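Local coordinates for protein transcriptional regulator (Streptococcus thermophilus LMD-9, PDB 5JUF) that activates transcription of competence genes as the quorum-sensing regulator ComR of the ComRS cell-to-cell communication system, probably binding DNA through its helix-turn-helix domain, at residues F158-L163 with D199-I204. Sequence-based numbering, arbitrary orientation.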
ATOM      1  N   PHE A 158       6.926   4.359   7.512  1.00 28.84           N
ATOM      2  CA  PHE A 158       6.446   3.517   6.417  1.00 26.13           C
ATOM      3  C   PHE A 158       6.990   4.035   5.089  1.00 31.99           C
ATOM      4  O   PHE A 158       6.862   5.227   4.789  1.00 29.64           O
ATOM      5  CB  PHE A 158       4.913   3.494   6.367  1.00 25.52           C
ATOM      6  CG  PHE A 158       4.251   2.985   7.634  1.00 28.05           C
ATOM      7  CD1 PHE A 158       4.713   1.826   8.284  1.00 22.29           C
ATOM      8  CD2 PHE A 158       3.155   3.645   8.162  1.00 28.85           C
ATOM      9  CE1 PHE A 158       4.095   1.362   9.435  1.00 25.42           C
ATOM     10  CE2 PHE A 158       2.526   3.178   9.319  1.00 28.94           C
ATOM     11  CZ  PHE A 158       2.994   2.034   9.955  1.00 25.40           C
ATOM     12  N   SER A 159       7.590   3.141   4.296  1.00 29.12           N
ATOM     13  CA  SER A 159       7.911   3.437   2.901  1.00 28.48           C
ATOM     14  C   SER A 159       6.640   3.411   2.054  1.00 26.93           C
ATOM     15  O   SER A 159       5.558   3.070   2.528  1.00 24.84           O
ATOM     16  CB  SER A 159       8.915   2.421   2.355  1.00 26.02           C
ATOM     17  OG  SER A 159       8.328   1.124   2.365  1.00 25.41           O
ATOM     18  N   THR A 160       6.773   3.749   0.762  1.00 24.07           N
ATOM     19  CA  THR A 160       5.662   3.562  -0.175  1.00 23.52           C
ATOM     20  C   THR A 160       5.176   2.119  -0.182  1.00 23.31           C
ATOM     21  O   THR A 160       3.969   1.853  -0.149  1.00 23.15           O
ATOM     22  CB  THR A 160       6.081   3.964  -1.587  1.00 29.55           C
ATOM     23  OG1 THR A 160       6.580   5.315  -1.586  1.00 30.24           O
ATOM     24  CG2 THR A 160       4.879   3.818  -2.533  1.00 28.35           C
ATOM     25  N   ASN A 161       6.107   1.167  -0.251  1.00 23.26           N
ATOM     26  CA  ASN A 161       5.717  -0.242  -0.256  1.00 24.14           C
ATOM     27  C   ASN A 161       4.995  -0.629   1.029  1.00 20.17           C
ATOM     28  O   ASN A 161       4.060  -1.437   1.000  1.00 22.85           O
ATOM     29  CB  ASN A 161       6.953  -1.118  -0.456  1.00 24.89           C
ATOM     30  CG  ASN A 161       7.442  -1.100  -1.891  1.00 27.55           C
ATOM     31  OD1 ASN A 161       6.774  -0.561  -2.769  1.00 28.70           O
ATOM     32  ND2 ASN A 161       8.606  -1.688  -2.133  1.00 25.76           N
ATOM     33  N   ASP A 162       5.460  -0.114   2.170  1.00 20.35           N
ATOM     34  CA  ASP A 162       4.785  -0.379   3.437  1.00 21.01           C
ATOM     35  C   ASP A 162       3.349   0.117   3.394  1.00 19.86           C
ATOM     36  O   ASP A 162       2.444  -0.546   3.901  1.00 22.76           O
ATOM     37  CB  ASP A 162       5.508   0.304   4.606  1.00 21.72           C
ATOM     38  CG  ASP A 162       6.884  -0.274   4.888  1.00 28.75           C
ATOM     39  OD1 ASP A 162       7.153  -1.428   4.497  1.00 28.67           O
ATOM     40  OD2 ASP A 162       7.701   0.448   5.513  1.00 29.99           O
ATOM     41  N   LEU A 163       3.132   1.316   2.839  1.00 24.09           N
ATOM     42  CA  LEU A 163       1.776   1.858   2.783  1.00 24.30           C
ATOM     43  C   LEU A 163       0.884   1.032   1.869  1.00 22.51           C
ATOM     44  O   LEU A 163      -0.333   0.985   2.076  1.00 24.90           O
ATOM     45  CB  LEU A 163       1.809   3.318   2.320  1.00 20.08           C
ATOM     46  CG  LEU A 163       2.476   4.312   3.270  1.00 22.94           C
ATOM     47  CD1 LEU A 163       2.469   5.713   2.655  1.00 23.88           C
ATOM     48  CD2 LEU A 163       1.732   4.302   4.604  1.00 25.36           C
ATOM     49  N   ASP A 199       7.336  13.803  -2.389  1.00 39.84           N
ATOM     50  CA  ASP A 199       7.293  12.567  -3.163  1.00 37.52           C
ATOM     51  C   ASP A 199       5.833  12.334  -3.531  1.00 31.85           C
ATOM     52  O   ASP A 199       5.046  11.860  -2.711  1.00 35.01           O
ATOM     53  CB  ASP A 199       7.898  11.416  -2.362  1.00 41.77           C
ATOM     54  CG  ASP A 199       7.938  10.095  -3.134  1.00 36.28           C
ATOM     55  OD1 ASP A 199       7.319   9.992  -4.212  1.00 35.57           O
ATOM     56  OD2 ASP A 199       8.582   9.146  -2.644  1.00 38.59           O
ATOM     57  N   ASP A 200       5.464  12.686  -4.769  1.00 30.44           N
ATOM     58  CA  ASP A 200       4.071  12.568  -5.196  1.00 30.15           C
ATOM     59  C   ASP A 200       3.596  11.123  -5.200  1.00 29.56           C
ATOM     60  O   ASP A 200       2.415  10.864  -4.960  1.00 27.44           O
ATOM     61  CB  ASP A 200       3.886  13.151  -6.596  1.00 35.55           C
ATOM     62  CG  ASP A 200       4.045  14.654  -6.632  1.00 47.13           C
ATOM     63  OD1 ASP A 200       3.902  15.307  -5.578  1.00 42.94           O
ATOM     64  OD2 ASP A 200       4.312  15.177  -7.727  1.00 56.56           O
ATOM     65  N   VAL A 201       4.492  10.180  -5.500  1.00 26.61           N
ATOM     66  CA  VAL A 201       4.125   8.770  -5.476  1.00 25.06           C
ATOM     67  C   VAL A 201       3.766   8.351  -4.057  1.00 26.99           C
ATOM     68  O   VAL A 201       2.721   7.741  -3.813  1.00 24.43           O
ATOM     69  CB  VAL A 201       5.271   7.917  -6.046  1.00 33.09           C
ATOM     70  CG1 VAL A 201       4.928   6.420  -5.954  1.00 30.53           C
ATOM     71  CG2 VAL A 201       5.568   8.335  -7.485  1.00 31.69           C
ATOM     72  N   TYR A 202       4.638   8.677  -3.100  1.00 27.85           N
ATOM     73  CA  TYR A 202       4.354   8.379  -1.702  1.00 27.30           C
ATOM     74  C   TYR A 202       3.043   9.021  -1.264  1.00 30.76           C
ATOM     75  O   TYR A 202       2.189   8.371  -0.638  1.00 26.30           O
ATOM     76  CB  TYR A 202       5.507   8.880  -0.836  1.00 25.07           C
ATOM     77  CG  TYR A 202       5.386   8.524   0.629  1.00 24.48           C
ATOM     78  CD1 TYR A 202       5.857   7.303   1.102  1.00 25.66           C
ATOM     79  CD2 TYR A 202       4.814   9.418   1.545  1.00 31.31           C
ATOM     80  CE1 TYR A 202       5.759   6.964   2.450  1.00 30.19           C
ATOM     81  CE2 TYR A 202       4.705   9.090   2.901  1.00 33.00           C
ATOM     82  CZ  TYR A 202       5.187   7.861   3.347  1.00 32.16           C
ATOM     83  OH  TYR A 202       5.093   7.517   4.685  1.00 30.44           O
ATOM     84  N   ASN A 203       2.873  10.305  -1.589  1.00 24.61           N
ATOM     85  CA  ASN A 203       1.724  11.053  -1.097  1.00 25.51           C
ATOM     86  C   ASN A 203       0.416  10.508  -1.648  1.00 25.14           C
ATOM     87  O   ASN A 203      -0.605  10.519  -0.951  1.00 27.85           O
ATOM     88  CB  ASN A 203       1.881  12.537  -1.451  1.00 30.26           C
ATOM     89  CG  ASN A 203       3.026  13.191  -0.707  1.00 33.65           C
ATOM     90  OD1 ASN A 203       3.608  12.591   0.198  1.00 33.93           O
ATOM     91  ND2 ASN A 203       3.342  14.436  -1.067  1.00 32.65           N
ATOM     92  N   ILE A 204       0.412  10.059  -2.908  1.00 23.97           N
ATOM     93  CA  ILE A 204      -0.804   9.490  -3.488  1.00 26.38           C
ATOM     94  C   ILE A 204      -1.190   8.216  -2.751  1.00 28.53           C
ATOM     95  O   ILE A 204      -2.354   8.012  -2.388  1.00 27.63           O
ATOM     96  CB  ILE A 204      -0.612   9.238  -4.996  1.00 26.36           C
ATOM     97  CG1 ILE A 204      -0.650  10.564  -5.753  1.00 32.84           C
ATOM     98  CG2 ILE A 204      -1.691   8.288  -5.524  1.00 28.78           C
ATOM     99  CD1 ILE A 204      -0.230  10.456  -7.196  1.00 33.74           C
TER
HETATM  100  O   HOH W   1       8.043   6.241  -3.505  1.00 43.13           O
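Tyr202 reaches across to the chain just ahead of helix 160-173, where its OH donates a hydrogen bond to Phe158 O at 2.9 Å. The C=O...donor angle is 147° and the hydroxyl is somewhat tilted out of the carbonyl plane. With CG anti to the backbone N, the phenol is carried away from its own helix and across to the other.

Apolar contact is made on one face of the same ring. Leu163 CD1 lies 3.8 Å from the Tyr202 ring centroid, 26° off the normal, which meets the criteria for a CH-pi contact; the methyl is shifted toward the rim at CE1 and CZ. At the ring edge, Thr160 OG1 comes to 3.4 Å from Tyr202 CD1, and its CG2 methyl touches Val201 CG1 more loosely.

A water extends the polar contact: it lies 2.6 Å from Thr160 OG1 and donates to Asp199 OD2, joining the two helix starts.

Both starts are capped. Ser159 and Asp162 form a capping box, Asp162 N to Ser159 OG (3.1 Å) and Ser159 N to Asp162 OD2 (3.0 Å), while Asp199 OD1 accepts from Tyr202 N at a nearly straight 171° and weakly from Val201 N. Lys155 adds a salt bridge to Asp162 OD2.

The contact thus joins the N-terminal ends of two helices in the ComR tetratricopeptide region, consistent with the helix packing of a TPR array. Farther along helix 200-219, Val205 and Leu206 also pack on Leu163, while Phe158 is buried against helices 139-152 and 181-192.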